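Non-structural protein 3 (Porcine deltacoronavirus, PDB 6LN0) joins a macro domain to a papain-like protease region that probably cleaves the viral polyprotein, as in other coronaviruses, and carries a zinc-binding site. Local coordinates at residues V18-S23 / A46-K51; N219-K222 / N227-Q230; G311-V316 / N416-Y421. All coordinates share one frame; numbering follows the deposited sequence.

The three contacts follow one another along the chain without nesting or crossing. Interaction 1 closes a loop in the N-terminal macro domain, bringing the turn after strand 10-17 against helix 44-53. Interaction 2 spans a tight turn between helices 215-223 and 228-237, just after the small four-stranded sheet that opens the protease region. Interaction 3 has the longest reach, joining the start of helix 313-322 to strand 416-423 and enclosing the strands and turns that carry the zinc site. Interactions 2 and 3 come within about 8 Å at their nearest atoms without touching, whereas interactions 1 and 3 sit on opposite sides of the chain's centre, with centres about 81 Å apart.

Interaction 1 of 3, residues V18-S23 / A46-K51; sequences VGELAS and ARAIAK
E20 and L21 reach from the turn after strand 10-17 to one side of helix 44-53, meeting A48 and I49. E20 comes first. Its CG is anti to the backbone N (chi1 -176°), and the chain then bends at CG, which brings the carboxylate alongside the helix with OE2 3.5 Å from A48 CB. This is a van der Waals contact with a methyl, without a polar partner on the helix. The other oxygen, OE1, turns back to the N-H of L21, but at 2.4 Å between OE1 and L21 N the bond is too short to be trusted in detail. E20 also leans on V152 and M154. In the macro domain fold, helices pack against both faces of a central mixed sheet; here the helix that follows strand 29-34 is met by the turn leaving edge strand 10-17. At L21 the short 3-10 segment 21-23 begins, and the side chain is directed at the helix. Its methyl CD1 lies 3.5 Å from I49 CG1 and 3.9 Å from I49 CD1, the two side chains slanting past each other. Both are buried against the sheet: L21 touches V152 of strand 146-152, while I49 rests on L31 and N33 of strand 29-34.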
ATOM      1  N   VAL A  18     -22.864 -19.086 -20.011  1.00 85.45           N
ATOM      2  CA  VAL A  18     -24.118 -19.262 -19.287  1.00 84.58           C
ATOM      3  C   VAL A  18     -24.876 -20.531 -19.689  1.00 80.78           C
ATOM      4  O   VAL A  18     -24.864 -21.522 -18.947  1.00 78.90           O
ATOM      5  CB  VAL A  18     -24.982 -17.999 -19.486  1.00 85.53           C
ATOM      6  CG1 VAL A  18     -24.539 -16.920 -18.516  1.00 78.41           C
ATOM      7  CG2 VAL A  18     -24.856 -17.467 -20.932  1.00 75.94           C
ATOM      8  N   GLY A  19     -25.532 -20.510 -20.865  1.00 84.37           N
ATOM      9  CA  GLY A  19     -26.519 -21.512 -21.251  1.00 88.25           C
ATOM     10  C   GLY A  19     -25.977 -22.886 -21.597  1.00 84.63           C
ATOM     11  O   GLY A  19     -24.904 -23.288 -21.138  1.00 87.93           O
ATOM     12  N   GLU A  20     -26.720 -23.627 -22.423  1.00 86.91           N
ATOM     13  CA  GLU A  20     -26.361 -25.024 -22.672  1.00 83.42           C
ATOM     14  C   GLU A  20     -25.453 -25.196 -23.893  1.00 79.14           C
ATOM     15  O   GLU A  20     -25.221 -24.274 -24.667  1.00 76.30           O
ATOM     16  CB  GLU A  20     -27.609 -25.907 -22.806  1.00 76.86           C
ATOM     17  CG  GLU A  20     -27.317 -27.441 -22.968  1.00 82.55           C
ATOM     18  CD  GLU A  20     -26.232 -28.021 -22.004  1.00 88.52           C
ATOM     19  OE1 GLU A  20     -25.139 -27.439 -21.833  1.00 93.30           O
ATOM     20  OE2 GLU A  20     -26.461 -29.112 -21.423  1.00 89.64           O
ATOM     21  N   LEU A  21     -24.936 -26.419 -24.044  1.00 75.14           N
ATOM     22  CA  LEU A  21     -23.794 -26.675 -24.917  1.00 74.50           C
ATOM     23  C   LEU A  21     -24.076 -26.277 -26.356  1.00 74.00           C
ATOM     24  O   LEU A  21     -23.234 -25.638 -26.997  1.00 75.62           O
ATOM     25  CB  LEU A  21     -23.390 -28.151 -24.825  1.00 71.70           C
ATOM     26  CG  LEU A  21     -22.800 -28.409 -23.442  1.00 75.37           C
ATOM     27  CD1 LEU A  21     -22.533 -29.870 -23.219  1.00 67.46           C
ATOM     28  CD2 LEU A  21     -21.531 -27.569 -23.194  1.00 66.04           C
ATOM     29  N   ALA A  22     -25.270 -26.605 -26.868  1.00 71.58           N
ATOM     30  CA  ALA A  22     -25.641 -26.219 -28.227  1.00 75.21           C
ATOM     31  C   ALA A  22     -25.411 -24.737 -28.501  1.00 71.95           C
ATOM     32  O   ALA A  22     -25.189 -24.350 -29.649  1.00 70.74           O
ATOM     33  CB  ALA A  22     -27.110 -26.576 -28.499  1.00 68.03           C
ATOM     34  N   SER A  23     -25.418 -23.904 -27.468  1.00 80.13           N
ATOM     35  CA  SER A  23     -25.223 -22.471 -27.612  1.00 75.92           C
ATOM     36  C   SER A  23     -23.797 -22.072 -27.968  1.00 74.33           C
ATOM     37  O   SER A  23     -23.605 -21.020 -28.595  1.00 81.02           O
ATOM     38  CB  SER A  23     -25.573 -21.771 -26.313  1.00 81.53           C
ATOM     39  OG  SER A  23     -24.817 -22.296 -25.239  1.00 84.10           O
ATOM     40  N   ALA A  46     -23.826 -34.924 -20.414  1.00 61.11           N
ATOM     41  CA  ALA A  46     -23.427 -36.090 -21.196  1.00 56.05           C
ATOM     42  C   ALA A  46     -24.525 -36.522 -22.163  1.00 68.05           C
ATOM     43  O   ALA A  46     -24.241 -36.907 -23.306  1.00 68.51           O
ATOM     44  CB  ALA A  46     -23.048 -37.244 -20.266  1.00 59.27           C
ATOM     45  N   ARG A  47     -25.787 -36.484 -21.727  1.00 69.41           N
ATOM     46  CA  ARG A  47     -26.871 -36.765 -22.659  1.00 66.95           C
ATOM     47  C   ARG A  47     -27.095 -35.606 -23.621  1.00 67.37           C
ATOM     48  O   ARG A  47     -27.594 -35.827 -24.729  1.00 72.12           O
ATOM     49  CB  ARG A  47     -28.166 -37.085 -21.909  1.00 69.41           C
ATOM     50  CG  ARG A  47     -29.200 -37.844 -22.731  1.00 70.34           C
ATOM     51  CD  ARG A  47     -30.437 -36.998 -23.021  1.00 78.08           C
ATOM     52  NE  ARG A  47     -31.572 -37.816 -23.460  1.00 83.97           N
ATOM     53  CZ  ARG A  47     -32.390 -38.464 -22.630  1.00 81.27           C
ATOM     54  NH1 ARG A  47     -32.194 -38.376 -21.323  1.00 77.82           N
ATOM     55  NH2 ARG A  47     -33.401 -39.198 -23.098  1.00 69.28           N
ATOM     56  N   ALA A  48     -26.738 -34.379 -23.236  1.00 60.51           N
ATOM     57  CA  ALA A  48     -26.903 -33.265 -24.164  1.00 60.30           C
ATOM     58  C   ALA A  48     -25.857 -33.309 -25.267  1.00 62.53           C
ATOM     59  O   ALA A  48     -26.084 -32.790 -26.368  1.00 61.52           O
ATOM     60  CB  ALA A  48     -26.834 -31.938 -23.415  1.00 54.36           C
ATOM     61  N   ILE A  49     -24.705 -33.914 -24.981  1.00 62.80           N
ATOM     62  CA  ILE A  49     -23.670 -34.084 -25.992  1.00 65.16           C
ATOM     63  C   ILE A  49     -24.033 -35.240 -26.907  1.00 61.02           C
ATOM     64  O   ILE A  49     -23.903 -35.147 -28.132  1.00 61.68           O
ATOM     65  CB  ILE A  49     -22.296 -34.297 -25.316  1.00 57.42           C
ATOM     66  CG1 ILE A  49     -21.856 -33.036 -24.571  1.00 58.03           C
ATOM     67  CG2 ILE A  49     -21.236 -34.683 -26.346  1.00 51.10           C
ATOM     68  CD1 ILE A  49     -20.722 -33.267 -23.538  1.00 54.29           C
ATOM     69  N   ALA A  50     -24.497 -36.337 -26.312  1.00 63.48           N
ATOM     70  CA  ALA A  50     -24.900 -37.511 -27.069  1.00 65.88           C
ATOM     71  C   ALA A  50     -25.976 -37.175 -28.095  1.00 62.77           C
ATOM     72  O   ALA A  50     -25.898 -37.616 -29.249  1.00 66.91           O
ATOM     73  CB  ALA A  50     -25.381 -38.601 -26.111  1.00 64.52           C
ATOM     74  N   LYS A  51     -26.985 -36.391 -27.714  1.00 62.78           N
ATOM     75  CA  LYS A  51     -28.004 -36.017 -28.691  1.00 66.79           C
ATOM     76  C   LYS A  51     -27.596 -34.801 -29.504  1.00 65.68           C
ATOM     77  O   LYS A  51     -28.445 -33.994 -29.907  1.00 73.60           O
ATOM     78  CB  LYS A  51     -29.371 -35.832 -28.016  1.00 61.48           C
ATOM     79  CG  LYS A  51     -29.502 -34.692 -27.042  1.00 70.26           C
ATOM     80  CD  LYS A  51     -30.946 -34.199 -26.972  1.00 69.55           C
ATOM     81  CE  LYS A  51     -31.340 -33.512 -28.268  1.00 70.12           C
ATOM     82  NZ  LYS A  51     -30.256 -32.627 -28.801  1.00 69.67           N
TER

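Interaction 2 of 3, residues N219-K222 / N227-Q230; sequences NQAK and NLQQ
A221 and L228 face each other across the turn between two successive helices, their methyls A221 CB and L228 CD2 4.3 Å apart. The CB of A221 points toward 227-230. L228 instead leaves its backbone obliquely and brings one branch of its isobutyl end over the alanine, while F195, F200 and V213 lie around the leucine. Y231, one turn further along the second helix, also touches A221. K222 folds back: bends along its chain carry the ammonium end across the start of the second helix, where NZ lies 4.3 Å from N227 CA, a loose approach on the solvent-exposed side. N227 turns its side chain the other way, away from 219-222 and over the first turn of its own helix. There OD1 accepts from Q230 N at 3.0 Å in a nearly straight bond (175°), the donor tilted 25° from the amide carbonyl plane. In return N227 N gives its hydrogen to Q230 OE1 at 3.1 Å, meeting a lone pair in the carbonyl plane. Q230 NE2 is held in turn by N304 OD1, which steadies the glutamine amide. These two reciprocal bonds, between N-cap N227 and Q230, make a capping box at the start of helix 228-237.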
ATOM      1  N   ASN A 219      -0.856  13.842  -3.066  1.00 51.95           N
ATOM      2  CA  ASN A 219      -0.866  15.293  -2.898  1.00 52.83           C
ATOM      3  C   ASN A 219      -0.765  15.688  -1.428  1.00 52.58           C
ATOM      4  O   ASN A 219      -0.135  16.705  -1.104  1.00 54.41           O
ATOM      5  CB  ASN A 219      -2.105  15.906  -3.540  1.00 56.39           C
ATOM      6  CG  ASN A 219      -2.022  15.905  -5.062  1.00 72.23           C
ATOM      7  OD1 ASN A 219      -1.989  16.967  -5.676  1.00 88.40           O
ATOM      8  ND2 ASN A 219      -1.964  14.715  -5.672  1.00 73.45           N
ATOM      9  N   GLN A 220      -1.361  14.891  -0.531  1.00 51.10           N
ATOM     10  CA  GLN A 220      -1.309  15.181   0.899  1.00 53.64           C
ATOM     11  C   GLN A 220       0.118  15.058   1.431  1.00 51.03           C
ATOM     12  O   GLN A 220       0.617  15.966   2.102  1.00 46.44           O
ATOM     13  CB  GLN A 220      -2.254  14.251   1.664  1.00 54.74           C
ATOM     14  CG  GLN A 220      -3.730  14.659   1.638  1.00 54.97           C
ATOM     15  CD  GLN A 220      -4.058  15.748   2.642  1.00 67.15           C
ATOM     16  OE1 GLN A 220      -4.050  16.933   2.309  1.00 68.67           O
ATOM     17  NE2 GLN A 220      -4.339  15.354   3.888  1.00 73.84           N
ATOM     18  N   ALA A 221       0.794  13.948   1.123  1.00 47.25           N
ATOM     19  CA  ALA A 221       2.204  13.802   1.458  1.00 46.18           C
ATOM     20  C   ALA A 221       3.014  15.002   0.992  1.00 54.77           C
ATOM     21  O   ALA A 221       3.767  15.600   1.776  1.00 55.01           O
ATOM     22  CB  ALA A 221       2.760  12.525   0.838  1.00 50.45           C
ATOM     23  N   LYS A 222       2.854  15.393  -0.279  1.00 48.63           N
ATOM     24  CA  LYS A 222       3.680  16.475  -0.796  1.00 52.35           C
ATOM     25  C   LYS A 222       3.308  17.818  -0.169  1.00 50.75           C
ATOM     26  O   LYS A 222       4.183  18.670   0.017  1.00 53.91           O
ATOM     27  CB  LYS A 222       3.605  16.543  -2.330  1.00 54.41           C
ATOM     28  CG  LYS A 222       4.549  15.553  -3.062  1.00 58.52           C
ATOM     29  CD  LYS A 222       3.944  14.111  -3.098  1.00 65.21           C
ATOM     30  CE  LYS A 222       4.947  12.981  -3.373  1.00 67.74           C
ATOM     31  NZ  LYS A 222       5.874  12.701  -2.214  1.00 65.99           N
ATOM     32  N   ASN A 227       7.803  11.973   2.069  1.00 48.14           N
ATOM     33  CA  ASN A 227       7.633  10.802   1.223  1.00 49.21           C
ATOM     34  C   ASN A 227       6.637   9.852   1.881  1.00 47.67           C
ATOM     35  O   ASN A 227       6.061  10.147   2.933  1.00 49.54           O
ATOM     36  CB  ASN A 227       8.975  10.123   0.950  1.00 51.36           C
ATOM     37  CG  ASN A 227       9.658   9.599   2.205  1.00 52.38           C
ATOM     38  OD1 ASN A 227       9.068   8.871   3.009  1.00 53.78           O
ATOM     39  ND2 ASN A 227      10.940   9.916   2.337  1.00 52.78           N
ATOM     40  N   LEU A 228       6.445   8.681   1.273  1.00 49.51           N
ATOM     41  CA  LEU A 228       5.334   7.822   1.675  1.00 44.18           C
ATOM     42  C   LEU A 228       5.628   7.067   2.961  1.00 48.34           C
ATOM     43  O   LEU A 228       4.710   6.830   3.755  1.00 48.03           O
ATOM     44  CB  LEU A 228       4.994   6.836   0.558  1.00 46.19           C
ATOM     45  CG  LEU A 228       4.388   7.469  -0.694  1.00 52.90           C
ATOM     46  CD1 LEU A 228       3.829   6.399  -1.619  1.00 56.40           C
ATOM     47  CD2 LEU A 228       3.316   8.469  -0.331  1.00 51.09           C
ATOM     48  N   GLN A 229       6.874   6.620   3.151  1.00 45.77           N
ATOM     49  CA  GLN A 229       7.274   6.076   4.443  1.00 48.69           C
ATOM     50  C   GLN A 229       6.924   7.059   5.555  1.00 49.15           C
ATOM     51  O   GLN A 229       6.238   6.713   6.526  1.00 45.68           O
ATOM     52  CB  GLN A 229       8.777   5.788   4.462  1.00 50.76           C
ATOM     53  CG  GLN A 229       9.215   4.586   3.671  1.00 63.81           C
ATOM     54  CD  GLN A 229       9.658   4.939   2.255  1.00 72.94           C
ATOM     55  OE1 GLN A 229       8.984   5.701   1.540  1.00 69.00           O
ATOM     56  NE2 GLN A 229      10.797   4.385   1.840  1.00 76.38           N
ATOM     57  N   GLN A 230       7.372   8.306   5.405  1.00 42.21           N
ATOM     58  CA  GLN A 230       7.074   9.316   6.400  1.00 44.64           C
ATOM     59  C   GLN A 230       5.577   9.535   6.519  1.00 45.86           C
ATOM     60  O   GLN A 230       5.056   9.724   7.623  1.00 45.06           O
ATOM     61  CB  GLN A 230       7.786  10.618   6.049  1.00 44.89           C
ATOM     62  CG  GLN A 230       9.279  10.460   5.937  1.00 48.58           C
ATOM     63  CD  GLN A 230       9.959  11.759   5.594  1.00 49.33           C
ATOM     64  OE1 GLN A 230       9.725  12.325   4.527  1.00 53.92           O
ATOM     65  NE2 GLN A 230      10.794  12.255   6.508  1.00 47.20           N
TER

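Interaction 3 of 3, residues G311-V316 / N416-Y421; sequences GCPQQV and NVVATY
V418 and Q314 carry most of the contact, with P313 completing it at the first turn of helix 313-322. Q314 sends its chain out to the strand: CG stands anti to the carbonyl carbon (chi1 -60°), and from there the chain runs extended, so that the amide arrives beside the V418 backbone. Q314 NE2 donates to V418 O at 3.2 Å, meeting a lone pair in the plane of the carbonyl, while the oxygen lies 23° out of the glutamine's own amide plane. The bond is moderately bent, 144° at the hydrogen. The aliphatic part of the same side chain passes close by, with Q314 CG 3.6 Å from V418 O, and Q314 NE2 also comes within 3.7 Å of V418 CB. The two side chains cross at roughly a right angle. Q314 further touches T382 of strand 376-383, and so bridges neighbouring strands of the sheet.

The pairing joins the last helix before the zinc-bearing strands and turns to the C-terminal strand of the eight-stranded sheet, consistent with the thumb-to-palm interface of coronavirus papain-like proteases. Within that strand, V418 and A419 both pair by backbone hydrogen bonds with I392 of strand 391-395, and the near-zero psi of V418 fits a classic beta bulge there; both side chains point toward the helix.

V418 CG2 lies between the backbone N and the carbonyl carbon, a position from which it reaches P313 CG, a corner of the ring, at 4.0 Å, these side chains also crossing at about a right angle. P313 also packs on F394, and V418 on I392, making an apolar patch beside the Q314-V418 hydrogen bond. C312, at the N-cap, accepts weakly through SG from Q315 N at 3.6 Å.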
ATOM      1  N   GLY A 311      14.722  12.299  20.104  1.00 54.47           N
ATOM      2  CA  GLY A 311      15.342  12.929  18.946  1.00 61.37           C
ATOM      3  C   GLY A 311      16.080  14.230  19.231  1.00 60.53           C
ATOM      4  O   GLY A 311      16.320  14.588  20.390  1.00 57.95           O
ATOM      5  N   CYS A 312      16.440  14.940  18.156  1.00 56.96           N
ATOM      6  CA  CYS A 312      17.333  16.088  18.220  1.00 54.31           C
ATOM      7  C   CYS A 312      16.536  17.382  18.204  1.00 55.13           C
ATOM      8  O   CYS A 312      15.816  17.637  17.228  1.00 52.52           O
ATOM      9  CB  CYS A 312      18.293  16.072  17.045  1.00 48.15           C
ATOM     10  SG  CYS A 312      19.319  17.531  17.017  1.00 58.41           S
ATOM     11  N   PRO A 313      16.656  18.253  19.213  1.00 54.44           N
ATOM     12  CA  PRO A 313      15.872  19.493  19.171  1.00 45.40           C
ATOM     13  C   PRO A 313      16.308  20.441  18.065  1.00 42.33           C
ATOM     14  O   PRO A 313      15.471  21.214  17.594  1.00 42.62           O
ATOM     15  CB  PRO A 313      16.087  20.095  20.572  1.00 46.25           C
ATOM     16  CG  PRO A 313      17.368  19.551  21.020  1.00 46.26           C
ATOM     17  CD  PRO A 313      17.484  18.169  20.428  1.00 51.75           C
ATOM     18  N   GLN A 314      17.581  20.411  17.639  1.00 45.41           N
ATOM     19  CA  GLN A 314      18.004  21.222  16.490  1.00 45.73           C
ATOM     20  C   GLN A 314      17.235  20.829  15.236  1.00 43.78           C
ATOM     21  O   GLN A 314      16.839  21.694  14.446  1.00 40.31           O
ATOM     22  CB  GLN A 314      19.507  21.073  16.220  1.00 41.34           C
ATOM     23  CG  GLN A 314      20.409  21.484  17.327  1.00 43.16           C
ATOM     24  CD  GLN A 314      21.879  21.317  16.972  1.00 47.46           C
ATOM     25  OE1 GLN A 314      22.224  20.586  16.037  1.00 47.11           O
ATOM     26  NE2 GLN A 314      22.761  22.003  17.722  1.00 40.60           N
ATOM     27  N   GLN A 315      17.045  19.518  15.030  1.00 46.80           N
ATOM     28  CA  GLN A 315      16.208  19.015  13.942  1.00 47.60           C
ATOM     29  C   GLN A 315      14.824  19.657  13.963  1.00 45.08           C
ATOM     30  O   GLN A 315      14.315  20.107  12.934  1.00 42.32           O
ATOM     31  CB  GLN A 315      16.073  17.497  14.051  1.00 50.66           C
ATOM     32  CG  GLN A 315      16.976  16.669  13.147  1.00 55.94           C
ATOM     33  CD  GLN A 315      16.556  15.188  13.125  1.00 58.08           C
ATOM     34  OE1 GLN A 315      16.541  14.515  14.165  1.00 56.35           O
ATOM     35  NE2 GLN A 315      16.203  14.684  11.941  1.00 51.40           N
ATOM     36  N   VAL A 316      14.205  19.716  15.139  1.00 43.81           N
ATOM     37  CA  VAL A 316      12.845  20.233  15.227  1.00 41.36           C
ATOM     38  C   VAL A 316      12.813  21.714  14.868  1.00 43.33           C
ATOM     39  O   VAL A 316      12.070  22.133  13.975  1.00 43.39           O
ATOM     40  CB  VAL A 316      12.260  19.975  16.625  1.00 40.47           C
ATOM     41  CG1 VAL A 316      10.883  20.616  16.749  1.00 39.20           C
ATOM     42  CG2 VAL A 316      12.233  18.479  16.905  1.00 37.78           C
ATOM     43  N   ASN A 416      24.792  22.438  27.902  1.00 60.38           N
ATOM     44  CA  ASN A 416      25.047  23.081  26.626  1.00 56.40           C
ATOM     45  C   ASN A 416      23.772  23.736  26.109  1.00 50.65           C
ATOM     46  O   ASN A 416      22.654  23.291  26.388  1.00 52.45           O
ATOM     47  CB  ASN A 416      25.590  22.057  25.642  1.00 52.22           C
ATOM     48  CG  ASN A 416      26.895  21.472  26.112  1.00 55.96           C
ATOM     49  OD1 ASN A 416      27.739  22.202  26.643  1.00 62.05           O
ATOM     50  ND2 ASN A 416      27.068  20.168  25.959  1.00 49.55           N
ATOM     51  N   VAL A 417      23.933  24.843  25.414  1.00 46.58           N
ATOM     52  CA  VAL A 417      22.839  25.423  24.643  1.00 54.26           C
ATOM     53  C   VAL A 417      23.011  24.953  23.201  1.00 46.32           C
ATOM     54  O   VAL A 417      24.149  24.826  22.717  1.00 42.39           O
ATOM     55  CB  VAL A 417      22.817  26.963  24.770  1.00 55.66           C
ATOM     56  CG1 VAL A 417      24.012  27.565  24.102  1.00 54.20           C
ATOM     57  CG2 VAL A 417      21.548  27.535  24.160  1.00 55.55           C
ATOM     58  N   VAL A 418      21.903  24.594  22.549  1.00 49.35           N
ATOM     59  CA  VAL A 418      21.952  24.037  21.197  1.00 44.37           C
ATOM     60  C   VAL A 418      21.130  24.815  20.182  1.00 45.62           C
ATOM     61  O   VAL A 418      21.246  24.544  18.976  1.00 43.35           O
ATOM     62  CB  VAL A 418      21.553  22.545  21.164  1.00 45.53           C
ATOM     63  CG1 VAL A 418      22.580  21.737  21.919  1.00 43.40           C
ATOM     64  CG2 VAL A 418      20.132  22.334  21.709  1.00 46.73           C
ATOM     65  N   ALA A 419      20.347  25.794  20.605  1.00 45.02           N
ATOM     66  CA  ALA A 419      19.715  26.698  19.659  1.00 43.40           C
ATOM     67  C   ALA A 419      19.366  27.971  20.412  1.00 44.08           C
ATOM     68  O   ALA A 419      19.012  27.909  21.590  1.00 44.83           O
ATOM     69  CB  ALA A 419      18.458  26.072  19.034  1.00 39.20           C
ATOM     70  N   THR A 420      19.457  29.109  19.725  1.00 43.65           N
ATOM     71  CA  THR A 420      19.108  30.411  20.279  1.00 43.08           C
ATOM     72  C   THR A 420      18.356  31.206  19.227  1.00 43.49           C
ATOM     73  O   THR A 420      18.608  31.067  18.024  1.00 45.21           O
ATOM     74  CB  THR A 420      20.349  31.219  20.713  1.00 47.58           C
ATOM     75  OG1 THR A 420      21.284  31.267  19.631  1.00 45.34           O
ATOM     76  CG2 THR A 420      21.027  30.591  21.931  1.00 43.95           C
ATOM     77  N   TYR A 421      17.425  32.038  19.681  1.00 42.55           N
ATOM     78  CA  TYR A 421      16.724  32.974  18.809  1.00 45.22           C
ATOM     79  C   TYR A 421      17.179  34.396  19.113  1.00 46.44           C
ATOM     80  O   TYR A 421      17.160  34.825  20.268  1.00 52.68           O
ATOM     81  CB  TYR A 421      15.208  32.874  18.971  1.00 45.89           C
ATOM     82  CG  TYR A 421      14.509  33.973  18.226  1.00 47.50           C
ATOM     83  CD1 TYR A 421      14.480  33.972  16.830  1.00 48.13           C
ATOM     84  CD2 TYR A 421      13.925  35.042  18.897  1.00 45.91           C
ATOM     85  CE1 TYR A 421      13.873  34.995  16.116  1.00 44.04           C
ATOM     86  CE2 TYR A 421      13.313  36.066  18.189  1.00 49.71           C
ATOM     87  CZ  TYR A 421      13.287  36.022  16.789  1.00 48.24           C
ATOM     88  OH  TYR A 421      12.685  37.012  16.061  1.00 50.08           O
TER